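Local coordinates for protein terminal uridylyltransferase 1 (Trypanosoma brucei, PDB 5HZD) that adds uridines to the 3' hydroxyl of guide RNAs, ribosomal RNAs and some messenger RNAs in mitochondrial RNA editing, using UTP and a divalent metal ion, at residues P206-D211 with L260-L265; D32-H37 with K483-R488; E80-E85 with G116-T121. All blocks are in the same frame, centred on the assembly; numbering follows the deposited sequence. Where two conformers were deposited one is given.

How the contacts relate
The three contacts are strung along an elongated chain, and none touches another. Contact 3 lies nearest the middle, its centre about 14 Å from that of the chain, in the palm beside residues that by similarity bind UTP and the catalytic metal. Contact 1 lies about 47 Å from the chain centre, in a small four-stranded domain away from the annotated sites; its centre is about 43 Å from that of contact 3. Contact 2 joins the zinc-finger end to the helix 481-497, about 38 Å from contact 3 and about 71 Å from contact 1, centre to centre. Because it pairs the two ends of the sequence, the loop it closes holds both other contacts.

Contact 1 of 3, residues P206-D211 with L260-L265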
ATOM      1  N   PRO A 206      34.744 -22.660  23.449  1.00 25.57           N
ATOM      2  CA  PRO A 206      35.813 -21.667  23.299  1.00 30.13           C
ATOM      3  C   PRO A 206      36.493 -21.801  21.934  1.00 25.67           C
ATOM      4  O   PRO A 206      36.727 -22.926  21.472  1.00 31.87           O
ATOM      5  CB  PRO A 206      36.777 -22.030  24.431  1.00 34.41           C
ATOM      6  CG  PRO A 206      36.528 -23.473  24.700  1.00 37.32           C
ATOM      7  CD  PRO A 206      35.069 -23.696  24.436  1.00 31.21           C
ATOM      8  N   ALA A 207      36.798 -20.662  21.314  1.00 24.85           N
ATOM      9  CA  ALA A 207      37.474 -20.625  20.025  1.00 23.97           C
ATOM     10  C   ALA A 207      38.981 -20.608  20.230  1.00 24.76           C
ATOM     11  O   ALA A 207      39.482 -19.883  21.088  1.00 26.49           O
ATOM     12  CB  ALA A 207      37.052 -19.361  19.262  1.00 23.36           C
ATOM     13  N   THR A 208      39.704 -21.387  19.440  1.00 25.06           N
ATOM     14  CA  THR A 208      41.153 -21.268  19.400  1.00 25.80           C
ATOM     15  C   THR A 208      41.537 -19.973  18.703  1.00 25.64           C
ATOM     16  O   THR A 208      40.704 -19.282  18.137  1.00 24.96           O
ATOM     17  CB  THR A 208      41.790 -22.423  18.618  1.00 26.17           C
ATOM     18  OG1 THR A 208      41.341 -22.373  17.256  1.00 25.64           O
ATOM     19  CG2 THR A 208      41.399 -23.787  19.225  1.00 26.37           C
ATOM     20  N   ARG A 209      42.821 -19.643  18.743  1.00 26.33           N
ATOM     21  CA  ARG A 209      43.290 -18.454  18.046  1.00 26.30           C
ATOM     22  C   ARG A 209      42.993 -18.536  16.545  1.00 25.84           C
ATOM     23  O   ARG A 209      42.583 -17.545  15.935  1.00 25.38           O
ATOM     24  CB  ARG A 209      44.790 -18.253  18.319  1.00 27.25           C
ATOM     25  CG  ARG A 209      45.504 -17.318  17.343  1.00 35.36           C
ATOM     26  CD  ARG A 209      45.172 -15.854  17.548  1.00 40.26           C
ATOM     27  NE  ARG A 209      46.044 -15.019  16.720  1.00 45.03           N
ATOM     28  CZ  ARG A 209      46.004 -13.691  16.694  1.00 46.88           C
ATOM     29  NH1 ARG A 209      45.132 -13.042  17.450  1.00 45.96           N
ATOM     30  NH2 ARG A 209      46.836 -13.012  15.912  1.00 47.67           N
ATOM     31  N   GLU A 210      43.164 -19.717  15.962  1.00 26.00           N
ATOM     32  CA  GLU A 210      42.894 -19.901  14.549  1.00 25.66           C
ATOM     33  C   GLU A 210      41.406 -19.697  14.306  1.00 24.73           C
ATOM     34  O   GLU A 210      41.016 -19.059  13.329  1.00 24.29           O
ATOM     35  CB  GLU A 210      43.306 -21.289  14.071  1.00 26.07           C
ATOM     36  CG  GLU A 210      42.968 -21.543  12.620  1.00 27.13           C
ATOM     37  CD  GLU A 210      43.396 -22.905  12.119  1.00 34.34           C
ATOM     38  OE1 GLU A 210      43.407 -23.887  12.904  1.00 36.13           O
ATOM     39  OE2 GLU A 210      43.721 -22.994  10.914  1.00 35.67           O
ATOM     40  N   ASP A 211      40.575 -20.227  15.205  1.00 24.48           N
ATOM     41  CA  ASP A 211      39.111 -20.066  15.070  1.00 23.64           C
ATOM     42  C   ASP A 211      38.714 -18.592  15.105  1.00 23.21           C
ATOM     43  O   ASP A 211      37.850 -18.150  14.321  1.00 22.57           O
ATOM     44  CB  ASP A 211      38.358 -20.754  16.209  1.00 23.57           C
ATOM     45  CG  ASP A 211      38.361 -22.256  16.117  1.00 23.90           C
ATOM     46  OD1 ASP A 211      38.175 -22.811  15.003  1.00 23.68           O
ATOM     47  OD2 ASP A 211      38.560 -22.899  17.177  1.00 24.28           O
ATOM     48  N   LEU A 260      34.604 -22.435  10.870  1.00 27.85           N
ATOM     49  CA  LEU A 260      35.636 -22.451  11.875  1.00 25.88           C
ATOM     50  C   LEU A 260      36.377 -23.772  11.769  1.00 33.21           C
ATOM     51  O   LEU A 260      35.878 -24.740  11.186  1.00 36.55           O
ATOM     52  CB  LEU A 260      35.027 -22.229  13.261  1.00 23.14           C
ATOM     53  CG  LEU A 260      34.178 -20.949  13.330  1.00 22.65           C
ATOM     54  CD1 LEU A 260      33.684 -20.752  14.750  1.00 25.86           C
ATOM     55  CD2 LEU A 260      34.901 -19.706  12.825  1.00 21.98           C
ATOM     56  N   ALA A 261      37.580 -23.794  12.312  1.00 23.27           N
ATOM     57  CA  ALA A 261      38.449 -24.972  12.217  1.00 24.84           C
ATOM     58  C   ALA A 261      38.044 -26.076  13.207  1.00 28.77           C
ATOM     59  O   ALA A 261      37.967 -27.245  12.816  1.00 30.02           O
ATOM     60  CB  ALA A 261      39.893 -24.567  12.418  1.00 25.69           C
ATOM     61  N   SER A 262      37.777 -25.703  14.469  1.00 24.12           N
ATOM     62  CA  SER A 262      37.526 -26.687  15.538  1.00 25.34           C
ATOM     63  C   SER A 262      36.261 -27.459  15.258  1.00 24.04           C
ATOM     64  O   SER A 262      35.213 -26.886  15.003  1.00 23.36           O
ATOM     65  CB  SER A 262      37.399 -26.015  16.920  1.00 25.55           C
ATOM     66  OG  SER A 262      38.628 -25.442  17.322  1.00 25.79           O
ATOM     67  N   ALA A 263      36.376 -28.777  15.310  1.00 24.52           N
ATOM     68  CA  ALA A 263      35.233 -29.614  15.016  1.00 24.27           C
ATOM     69  C   ALA A 263      34.071 -29.295  15.945  1.00 23.83           C
ATOM     70  O   ALA A 263      34.245 -29.231  17.174  1.00 27.33           O
ATOM     71  CB  ALA A 263      35.625 -31.060  15.157  1.00 25.35           C
ATOM     72  N   SER A 264      32.899 -29.148  15.336  1.00 23.21           N
ATOM     73  CA  SER A 264      31.617 -28.903  15.999  1.00 22.76           C
ATOM     74  C   SER A 264      31.488 -27.568  16.700  1.00 26.47           C
ATOM     75  O   SER A 264      30.520 -27.343  17.419  1.00 23.08           O
ATOM     76  CB  SER A 264      31.261 -30.019  16.966  1.00 24.20           C
ATOM     77  OG  SER A 264      31.149 -31.264  16.290  1.00 29.10           O
ATOM     78  N   LEU A 265      32.452 -26.680  16.491  1.00 22.43           N
ATOM     79  CA  LEU A 265      32.288 -25.320  16.995  1.00 22.07           C
ATOM     80  C   LEU A 265      31.321 -24.551  16.114  1.00 22.43           C
ATOM     81  O   LEU A 265      31.498 -24.466  14.894  1.00 21.13           O
ATOM     82  CB  LEU A 265      33.644 -24.626  17.060  1.00 22.47           C
ATOM     83  CG  LEU A 265      33.681 -23.233  17.702  1.00 25.95           C
ATOM     84  CD1 LEU A 265      33.354 -23.354  19.199  1.00 25.78           C
ATOM     85  CD2 LEU A 265      35.085 -22.701  17.535  1.00 22.68           C
TER
HETATM   86  O   HOH W   1      37.757 -24.969  20.141  1.00 37.42           O
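The first turn of the helix 209-223 meets an irregular segment, with Asp211 CA 5.3 Å from Leu260 CA, just before that segment folds into a type II turn from Ser262 to Leu265. The buried carboxylate of Asp211 carries the contact. Its OD1 takes a nearly straight bond on the syn lone pair from Ser262 N (3.0 Å, 165°) and a weak, bent one from Ala261 N. OD2 is gripped from two sides: Ser262 OG donates to the syn lone pair over a short 2.5 Å, while Thr208 N reaches the anti lone pair at 3.0 Å. With chi1 at -73°, CG of Asp211 lies beside its own backbone N, and this brings the carboxylate back to the helix start, between Thr208 and the opposing segment. A methyl closes one face: Leu265 CD2 sits over the carboxylate, 3.6 Å from Asp211 CG, so the group's rotation is fixed by bonds to both oxygens and by this methyl. Beside it, Glu210 OE1 rests against Ala261 CB. Ser262 OG in turn accepts from a water that also donates to Pro206 O, linking the serine to the start of the loop. So many donors, together with the helix N-terminus, would probably keep Asp211 ionised. Thr208 is the N-cap residue; its OG1 accepts from Asp211 N at 3.1 Å, completing a capping box with the bond from Thr208 N. Leu260 packs farther along the helix on Leu214 and Leu215. The two segments follow strand 198-203 and precede strand 267-271, neighbours in a sheet of order 2-3-1-4, so the aspartate of a capping box, by also binding Ser262, ties the outgoing and returning loops together at one end of a domain with the beta-alpha-beta-beta-alpha-beta topology of a ferredoxin-like fold.

Contact 2 of 3, residues D32-H37 with K483-R488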
ATOM      1  N   ASP A  32     -33.564  -0.259   6.894  1.00 27.67           N
ATOM      2  CA  ASP A  32     -32.684  -0.474   8.060  1.00 28.81           C
ATOM      3  C   ASP A  32     -31.208  -0.648   7.702  1.00 29.49           C
ATOM      4  O   ASP A  32     -30.316  -0.396   8.522  1.00 29.71           O
ATOM      5  CB  ASP A  32     -33.147  -1.680   8.893  1.00 30.00           C
ATOM      6  CG  ASP A  32     -32.988  -2.996   8.151  1.00 34.66           C
ATOM      7  OD1 ASP A  32     -33.704  -3.195   7.138  1.00 28.91           O
ATOM      8  OD2 ASP A  32     -32.151  -3.829   8.577  1.00 41.48           O
ATOM      9  N   LEU A  33     -30.934  -1.077   6.474  1.00 23.77           N
ATOM     10  CA  LEU A  33     -29.570  -1.327   6.055  0.62 23.80           C
ATOM     11  C   LEU A  33     -28.936  -0.083   5.442  1.00 23.68           C
ATOM     12  O   LEU A  33     -27.717   0.017   5.342  1.00 26.09           O
ATOM     13  CB  LEU A  33     -29.540  -2.487   5.055  0.62 24.35           C
ATOM     14  CG  LEU A  33     -29.982  -3.810   5.682  0.62 25.86           C
ATOM     15  CD1 LEU A  33     -29.893  -4.909   4.650  0.62 24.85           C
ATOM     16  CD2 LEU A  33     -29.079  -4.124   6.881  0.62 28.70           C
ATOM     17  N   LEU A  34     -29.779   0.858   5.031  1.00 23.57           N
ATOM     18  CA  LEU A  34     -29.291   2.072   4.406  1.00 26.42           C
ATOM     19  C   LEU A  34     -30.095   3.247   4.954  1.00 25.70           C
ATOM     20  O   LEU A  34     -30.757   3.968   4.200  1.00 28.37           O
ATOM     21  CB  LEU A  34     -29.416   1.958   2.871  1.00 24.91           C
ATOM     22  CG  LEU A  34     -30.720   1.366   2.336  1.00 22.38           C
ATOM     23  CD1 LEU A  34     -31.309   2.227   1.188  1.00 24.00           C
ATOM     24  CD2 LEU A  34     -30.515  -0.068   1.855  1.00 23.59           C
ATOM     25  N   PRO A  35     -30.026   3.459   6.286  1.00 23.26           N
ATOM     26  CA  PRO A  35     -30.965   4.358   6.965  1.00 27.48           C
ATOM     27  C   PRO A  35     -30.862   5.835   6.592  1.00 29.04           C
ATOM     28  O   PRO A  35     -31.832   6.565   6.799  1.00 29.93           O
ATOM     29  CB  PRO A  35     -30.609   4.172   8.439  1.00 26.77           C
ATOM     30  CG  PRO A  35     -29.162   3.800   8.419  1.00 28.02           C
ATOM     31  CD  PRO A  35     -29.007   2.927   7.206  1.00 23.33           C
ATOM     32  N   ASP A  36     -29.720   6.273   6.068  1.00 25.93           N
ATOM     33  CA  ASP A  36     -29.555   7.695   5.753  1.00 25.02           C
ATOM     34  C   ASP A  36     -29.600   7.962   4.263  1.00 23.54           C
ATOM     35  O   ASP A  36     -29.473   9.112   3.842  1.00 25.00           O
ATOM     36  CB  ASP A  36     -28.229   8.220   6.327  1.00 23.48           C
ATOM     37  CG  ASP A  36     -28.176   8.127   7.848  1.00 34.86           C
ATOM     38  OD1 ASP A  36     -29.217   8.387   8.479  1.00 34.30           O
ATOM     39  OD2 ASP A  36     -27.102   7.793   8.404  1.00 40.04           O
ATOM     40  N   HIS A  37     -29.766   6.920   3.454  1.00 21.90           N
ATOM     41  CA  HIS A  37     -29.688   7.099   2.004  1.00 19.66           C
ATOM     42  C   HIS A  37     -30.703   8.095   1.451  1.00 25.36           C
ATOM     43  O   HIS A  37     -30.331   9.083   0.814  1.00 23.14           O
ATOM     44  CB  HIS A  37     -29.807   5.769   1.239  1.00 21.10           C
ATOM     45  CG  HIS A  37     -29.697   5.927  -0.245  1.00 21.53           C
ATOM     46  ND1 HIS A  37     -30.782   5.803  -1.093  1.00 20.40           N
ATOM     47  CD2 HIS A  37     -28.639   6.247  -1.022  1.00 22.83           C
ATOM     48  CE1 HIS A  37     -30.379   6.020  -2.335  1.00 18.70           C
ATOM     49  NE2 HIS A  37     -29.091   6.299  -2.319  1.00 22.38           N
ATOM     50  N   LYS A 483     -25.690  -2.872  -0.261  1.00 15.50           N
ATOM     51  CA  LYS A 483     -24.356  -2.379   0.041  1.00 14.90           C
ATOM     52  C   LYS A 483     -24.057  -1.149  -0.829  1.00 17.20           C
ATOM     53  O   LYS A 483     -23.405  -0.201  -0.378  1.00 17.10           O
ATOM     54  CB  LYS A 483     -23.296  -3.476  -0.171  1.00 20.60           C
ATOM     55  CG  LYS A 483     -23.268  -4.535   0.918  1.00 26.64           C
ATOM     56  CD  LYS A 483     -21.953  -5.317   0.905  1.00 28.88           C
ATOM     57  CE  LYS A 483     -21.973  -6.400   1.972  1.00 40.68           C
ATOM     58  NZ  LYS A 483     -20.705  -7.185   1.972  1.00 47.91           N
ATOM     59  N   SER A 484     -24.533  -1.153  -2.074  1.00 14.82           N
ATOM     60  CA  SER A 484     -24.197  -0.055  -3.002  1.00 17.13           C
ATOM     61  C   SER A 484     -24.847   1.235  -2.517  1.00 19.13           C
ATOM     62  O   SER A 484     -24.282   2.320  -2.677  1.00 14.61           O
ATOM     63  CB  SER A 484     -24.632  -0.352  -4.455  1.00 14.99           C
ATOM     64  OG  SER A 484     -26.036  -0.228  -4.629  1.00 15.46           O
ATOM     65  N   LEU A 485     -26.011   1.115  -1.888  1.00 15.48           N
ATOM     66  CA  LEU A 485     -26.712   2.313  -1.437  1.00 15.17           C
ATOM     67  C   LEU A 485     -26.054   2.837  -0.156  1.00 15.00           C
ATOM     68  O   LEU A 485     -26.106   4.045   0.112  1.00 16.77           O
ATOM     69  CB  LEU A 485     -28.201   2.034  -1.252  1.00 16.74           C
ATOM     70  CG  LEU A 485     -28.879   1.741  -2.613  1.00 18.45           C
ATOM     71  CD1 LEU A 485     -30.387   1.588  -2.449  1.00 18.11           C
ATOM     72  CD2 LEU A 485     -28.538   2.831  -3.658  1.00 19.39           C
ATOM     73  N   ARG A 486     -25.438   1.946   0.624  1.00 14.91           N
ATOM     74  CA  ARG A 486     -24.570   2.390   1.724  1.00 15.60           C
ATOM     75  C   ARG A 486     -23.400   3.217   1.195  1.00 16.60           C
ATOM     76  O   ARG A 486     -23.039   4.242   1.779  1.00 15.18           O
ATOM     77  CB  ARG A 486     -24.090   1.205   2.589  1.00 16.82           C
ATOM     78  CG  ARG A 486     -25.244   0.554   3.359  1.00 23.65           C
ATOM     79  CD  ARG A 486     -24.825  -0.741   4.077  1.00 25.63           C
ATOM     80  NE  ARG A 486     -23.784  -0.475   5.069  1.00 31.18           N
ATOM     81  CZ  ARG A 486     -24.044  -0.097   6.317  1.00 39.71           C
ATOM     82  NH1 ARG A 486     -25.302   0.055   6.708  1.00 42.26           N
ATOM     83  NH2 ARG A 486     -23.051   0.134   7.172  1.00 39.42           N
ATOM     84  N   VAL A 487     -22.810   2.795   0.084  1.00 13.79           N
ATOM     85  CA  VAL A 487     -21.733   3.550  -0.538  1.00 13.31           C
ATOM     86  C   VAL A 487     -22.240   4.900  -1.045  1.00 15.31           C
ATOM     87  O   VAL A 487     -21.644   5.940  -0.769  1.00 14.88           O
ATOM     88  CB  VAL A 487     -21.089   2.767  -1.698  1.00 13.03           C
ATOM     89  CG1 VAL A 487     -20.039   3.640  -2.397  1.00 13.32           C
ATOM     90  CG2 VAL A 487     -20.422   1.499  -1.144  1.00 16.20           C
ATOM     91  N   ARG A 488     -23.342   4.887  -1.793  1.00 13.71           N
ATOM     92  CA  ARG A 488     -23.914   6.139  -2.279  1.00 15.14           C
ATOM     93  C   ARG A 488     -24.220   7.088  -1.129  1.00 15.69           C
ATOM     94  O   ARG A 488     -24.044   8.299  -1.271  1.00 15.41           O
ATOM     95  CB  ARG A 488     -25.183   5.900  -3.098  1.00 18.07           C
ATOM     96  CG  ARG A 488     -24.955   5.137  -4.427  1.00 16.71           C
ATOM     97  CD  ARG A 488     -23.984   5.835  -5.399  1.00 19.91           C
ATOM     98  NE  ARG A 488     -24.499   7.126  -5.864  1.00 20.46           N
ATOM     99  CZ  ARG A 488     -25.378   7.294  -6.857  1.00 20.58           C
ATOM    100  NH1 ARG A 488     -25.899   6.252  -7.522  1.00 20.66           N
ATOM    101  NH2 ARG A 488     -25.743   8.520  -7.202  1.00 21.52           N
TER
HETATM  102  O   HOH W   2     -27.361   0.011   8.979  1.00 41.09           O
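Arg486 reaches across to Leu33 through a hydrogen bond from NH1 to the backbone oxygen, Leu33 O, at 2.8 Å. The acceptor lies almost in the guanidinium plane, at the edge of the group, whereas the donor stands 29° off the carbonyl plane of Leu33. A bend at chi3 (61°) folds the arginine so that its methylenes run past the same oxygen, with Arg486 CG 3.2 Å from Leu33 O. Deeper in, the helix presents Leu485 to both ends of the turn. One methyl, Leu485 CD1, meets Leu34 CD1 at 3.8 Å; the other, CD2, lies over a face of the His37 ring in a CH-pi contact, 4.1 Å from the centroid. Leu485 O lies off the same face, 3.5 Å from His37 CD2, while Arg488 CB meets the edge of the ring, 4.0 Å from His37 NE2. The contact thus seats the tail of the atypical C2H2 zinc finger, and the start of the helix 37-47 that follows it, on the late helix 481-497; the finger is required for proper folding of the catalytic domain. Leu33 follows His30, a zinc ligand, closely in the chain. Leu34 and His37 are set beside each other by a type I turn that runs from one to the other, closed by a bond from His37 N to Leu34 O at 3.2 Å. On the opposing helix, Leu485 O also accepts from Thr489 OG1, and Arg486 NE has a weak bond to Tyr333 OH. A water joins Arg486 NH1, weakly, to Asp32 O. Within the turn, Asp36 forms a salt bridge with Arg39 of the next helix.

Contact 3 of 3, residues E80-E85 with G116-T121; sequences ESKMQE and GVWDGT
Asp119, whose backbone carbon lies 4.1 Å from Lys82 CG, has a carboxylate oxygen gripped by two backbone amides: OD1 accepts from Thr121 N at 2.9 Å, from well above the carboxylate plane, and from Ala122 N. The first of these bonds closes an Asx turn, which curls the chain over the Trp118 indole, with Gly120 N 3.5 Å above the centre of one ring face. The indole points its edge at the helix. Lys82 O lies in the ring plane, 3.3 Å from Trp118 CE3, where the slightly positive ring hydrogens can meet the carbonyl. Lys82 leaves its helix with CG anti to the backbone N (chi1 -176°) and bends at chi2 and chi3, laying its methylenes across Gly120. Since glycine has no side chain, Lys82 CD can settle 3.7 Å from Gly120 CA. The amine is then turned back to its own helix, where Lys82 NZ forms a salt bridge with Glu85 OE2 at 3.0 Å. Nearer the start of the loop, the bent Met83 puts its methyl CE 3.7 Å from Gly116 O, with SD beside Trp118 CB. Trp118 NE1 is satisfied by Ala122 O. No hydrogen bond joins the two segments, so the helix 80-100 meets the loop by van der Waals fit and the carbonyl-to-ring-edge approach, while polar bonds order each partner separately. Two of them reach Ala122, a probable UTP-binding residue, consistent with the packed loop helping to position the chain that leads to Asp123 and Asp125, the probable metal-binding pair of the palm.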
ATOM      1  N   GLU A  80      12.953  13.184   3.408  1.00 14.99           N
ATOM      2  CA  GLU A  80      13.744  12.216   2.643  1.00 14.35           C
ATOM      3  C   GLU A  80      14.505  11.275   3.579  1.00 14.75           C
ATOM      4  O   GLU A  80      14.692  10.085   3.276  1.00 16.31           O
ATOM      5  CB  GLU A  80      14.723  12.963   1.735  1.00 17.78           C
ATOM      6  CG  GLU A  80      15.512  12.013   0.888  1.00 16.90           C
ATOM      7  CD  GLU A  80      16.301  12.715  -0.202  1.00 27.94           C
ATOM      8  OE1 GLU A  80      16.332  13.967  -0.221  1.00 29.77           O
ATOM      9  OE2 GLU A  80      16.879  11.986  -1.041  1.00 31.30           O
ATOM     10  N   SER A  81      14.968  11.780   4.716  1.00 14.31           N
ATOM     11  CA  SER A  81      15.741  10.927   5.626  0.55 15.73           C
ATOM     12  C   SER A  81      14.944   9.755   6.150  1.00 14.94           C
ATOM     13  O   SER A  81      15.463   8.648   6.298  1.00 15.61           O
ATOM     14  CB  SER A  81      16.290  11.754   6.786  0.55 18.13           C
ATOM     15  OG  SER A  81      17.221  12.688   6.299  0.55 19.63           O
ATOM     16  N   LYS A  82      13.671   9.986   6.445  1.00 14.93           N
ATOM     17  CA  LYS A  82      12.795   8.906   6.863  1.00 15.93           C
ATOM     18  C   LYS A  82      12.583   7.905   5.729  1.00 14.79           C
ATOM     19  O   LYS A  82      12.602   6.704   5.946  1.00 14.95           O
ATOM     20  CB  LYS A  82      11.461   9.480   7.374  1.00 17.36           C
ATOM     21  CG  LYS A  82      10.515   8.427   7.924  1.00 16.46           C
ATOM     22  CD  LYS A  82      11.102   7.693   9.145  1.00 21.16           C
ATOM     23  CE  LYS A  82      11.352   8.613  10.287  1.00 27.35           C
ATOM     24  NZ  LYS A  82      12.036   7.866  11.392  1.00 35.35           N
ATOM     25  N   MET A  83      12.403   8.386   4.502  1.00 12.58           N
ATOM     26  CA  MET A  83      12.304   7.456   3.377  1.00 13.36           C
ATOM     27  C   MET A  83      13.559   6.592   3.278  1.00 13.30           C
ATOM     28  O   MET A  83      13.483   5.382   2.970  1.00 15.05           O
ATOM     29  CB  MET A  83      12.063   8.222   2.073  1.00 16.48           C
ATOM     30  CG  MET A  83      12.128   7.308   0.847  1.00 16.70           C
ATOM     31  SD  MET A  83      10.675   6.303   0.581  1.00 19.68           S
ATOM     32  CE  MET A  83       9.723   7.440  -0.448  1.00 18.24           C
ATOM     33  N   GLN A  84      14.714   7.193   3.540  1.00 13.59           N
ATOM     34  CA  GLN A  84      15.956   6.434   3.415  1.00 15.65           C
ATOM     35  C   GLN A  84      16.088   5.350   4.491  1.00 15.42           C
ATOM     36  O   GLN A  84      16.796   4.357   4.281  1.00 13.03           O
ATOM     37  CB  GLN A  84      17.143   7.381   3.359  1.00 14.52           C
ATOM     38  CG  GLN A  84      17.105   8.198   2.048  1.00 19.66           C
ATOM     39  CD  GLN A  84      18.164   9.274   1.992  1.00 29.75           C
ATOM     40  OE1 GLN A  84      18.350  10.033   2.949  1.00 27.24           O
ATOM     41  NE2 GLN A  84      18.870   9.349   0.869  1.00 36.74           N
ATOM     42  N   GLU A  85      15.352   5.469   5.608  1.00 13.63           N
ATOM     43  CA  GLU A  85      15.310   4.364   6.546  1.00 14.73           C
ATOM     44  C   GLU A  85      14.680   3.122   5.944  1.00 13.62           C
ATOM     45  O   GLU A  85      15.156   2.000   6.197  1.00 13.44           O
ATOM     46  CB  GLU A  85      14.568   4.727   7.830  1.00 14.18           C
ATOM     47  CG  GLU A  85      15.287   5.786   8.615  1.00 15.99           C
ATOM     48  CD  GLU A  85      14.511   6.227   9.857  1.00 20.76           C
ATOM     49  OE1 GLU A  85      13.619   5.468  10.301  1.00 23.55           O
ATOM     50  OE2 GLU A  85      14.800   7.349  10.358  1.00 27.37           O
ATOM     51  N   GLY A 116       5.324   8.655  -3.053  1.00 12.76           N
ATOM     52  CA  GLY A 116       6.656   9.245  -3.046  1.00 12.61           C
ATOM     53  C   GLY A 116       7.115   9.771  -1.700  1.00 14.59           C
ATOM     54  O   GLY A 116       8.068  10.533  -1.631  1.00 13.91           O
ATOM     55  N   VAL A 117       6.443   9.338  -0.630  1.00 13.22           N
ATOM     56  CA  VAL A 117       6.820   9.704   0.729  1.00 13.03           C
ATOM     57  C   VAL A 117       6.529   8.512   1.646  1.00 13.25           C
ATOM     58  O   VAL A 117       5.758   7.611   1.276  1.00 14.27           O
ATOM     59  CB  VAL A 117       6.003  10.930   1.265  1.00 13.10           C
ATOM     60  CG1 VAL A 117       6.278  12.173   0.445  1.00 14.60           C
ATOM     61  CG2 VAL A 117       4.507  10.614   1.308  1.00 13.86           C
ATOM     62  N   TRP A 118       7.129   8.521   2.842  1.00 13.96           N
ATOM     63  CA  TRP A 118       6.813   7.518   3.866  1.00 12.22           C
ATOM     64  C   TRP A 118       6.854   8.188   5.245  1.00 16.50           C
ATOM     65  O   TRP A 118       7.771   8.953   5.526  1.00 22.02           O
ATOM     66  CB  TRP A 118       7.804   6.354   3.777  1.00 13.50           C
ATOM     67  CG  TRP A 118       7.538   5.237   4.782  1.00 13.73           C
ATOM     68  CD1 TRP A 118       6.402   4.509   4.923  1.00 16.00           C
ATOM     69  CD2 TRP A 118       8.467   4.730   5.739  1.00 12.39           C
ATOM     70  NE1 TRP A 118       6.558   3.574   5.915  1.00 14.38           N
ATOM     71  CE2 TRP A 118       7.809   3.702   6.448  1.00 13.99           C
ATOM     72  CE3 TRP A 118       9.779   5.058   6.085  1.00 13.83           C
ATOM     73  CZ2 TRP A 118       8.436   2.965   7.456  1.00 13.80           C
ATOM     74  CZ3 TRP A 118      10.389   4.340   7.106  1.00 17.21           C
ATOM     75  CH2 TRP A 118       9.708   3.318   7.787  1.00 15.49           C
ATOM     76  N   ASP A 119       5.867   7.900   6.104  1.00 18.16           N
ATOM     77  CA  ASP A 119       5.759   8.589   7.393  1.00 20.75           C
ATOM     78  C   ASP A 119       6.490   7.882   8.531  1.00 23.81           C
ATOM     79  O   ASP A 119       6.590   8.393   9.663  1.00 23.38           O
ATOM     80  CB  ASP A 119       4.271   8.830   7.724  1.00 22.21           C
ATOM     81  CG  ASP A 119       3.477   7.543   7.856  1.00 27.26           C
ATOM     82  OD1 ASP A 119       4.083   6.454   7.772  1.00 21.88           O
ATOM     83  OD2 ASP A 119       2.233   7.598   8.069  1.00 25.95           O
ATOM     84  N   GLY A 120       7.028   6.712   8.228  1.00 20.88           N
ATOM     85  CA  GLY A 120       7.854   6.004   9.188  1.00 20.38           C
ATOM     86  C   GLY A 120       7.001   5.002   9.933  1.00 20.84           C
ATOM     87  O   GLY A 120       7.500   4.244  10.759  1.00 27.13           O
ATOM     88  N   THR A 121       5.714   4.977   9.627  1.00 18.44           N
ATOM     89  CA  THR A 121       4.769   4.110  10.341  0.60 20.16           C
ATOM     90  C   THR A 121       3.953   3.190   9.437  1.00 20.12           C
ATOM     91  O   THR A 121       3.676   2.039   9.795  1.00 24.57           O
ATOM     92  CB  THR A 121       3.772   4.930  11.169  0.60 24.23           C
ATOM     93  OG1 THR A 121       2.975   5.734  10.294  0.60 31.41           O
ATOM     94  CG2 THR A 121       4.502   5.807  12.182  0.60 17.96           C
TER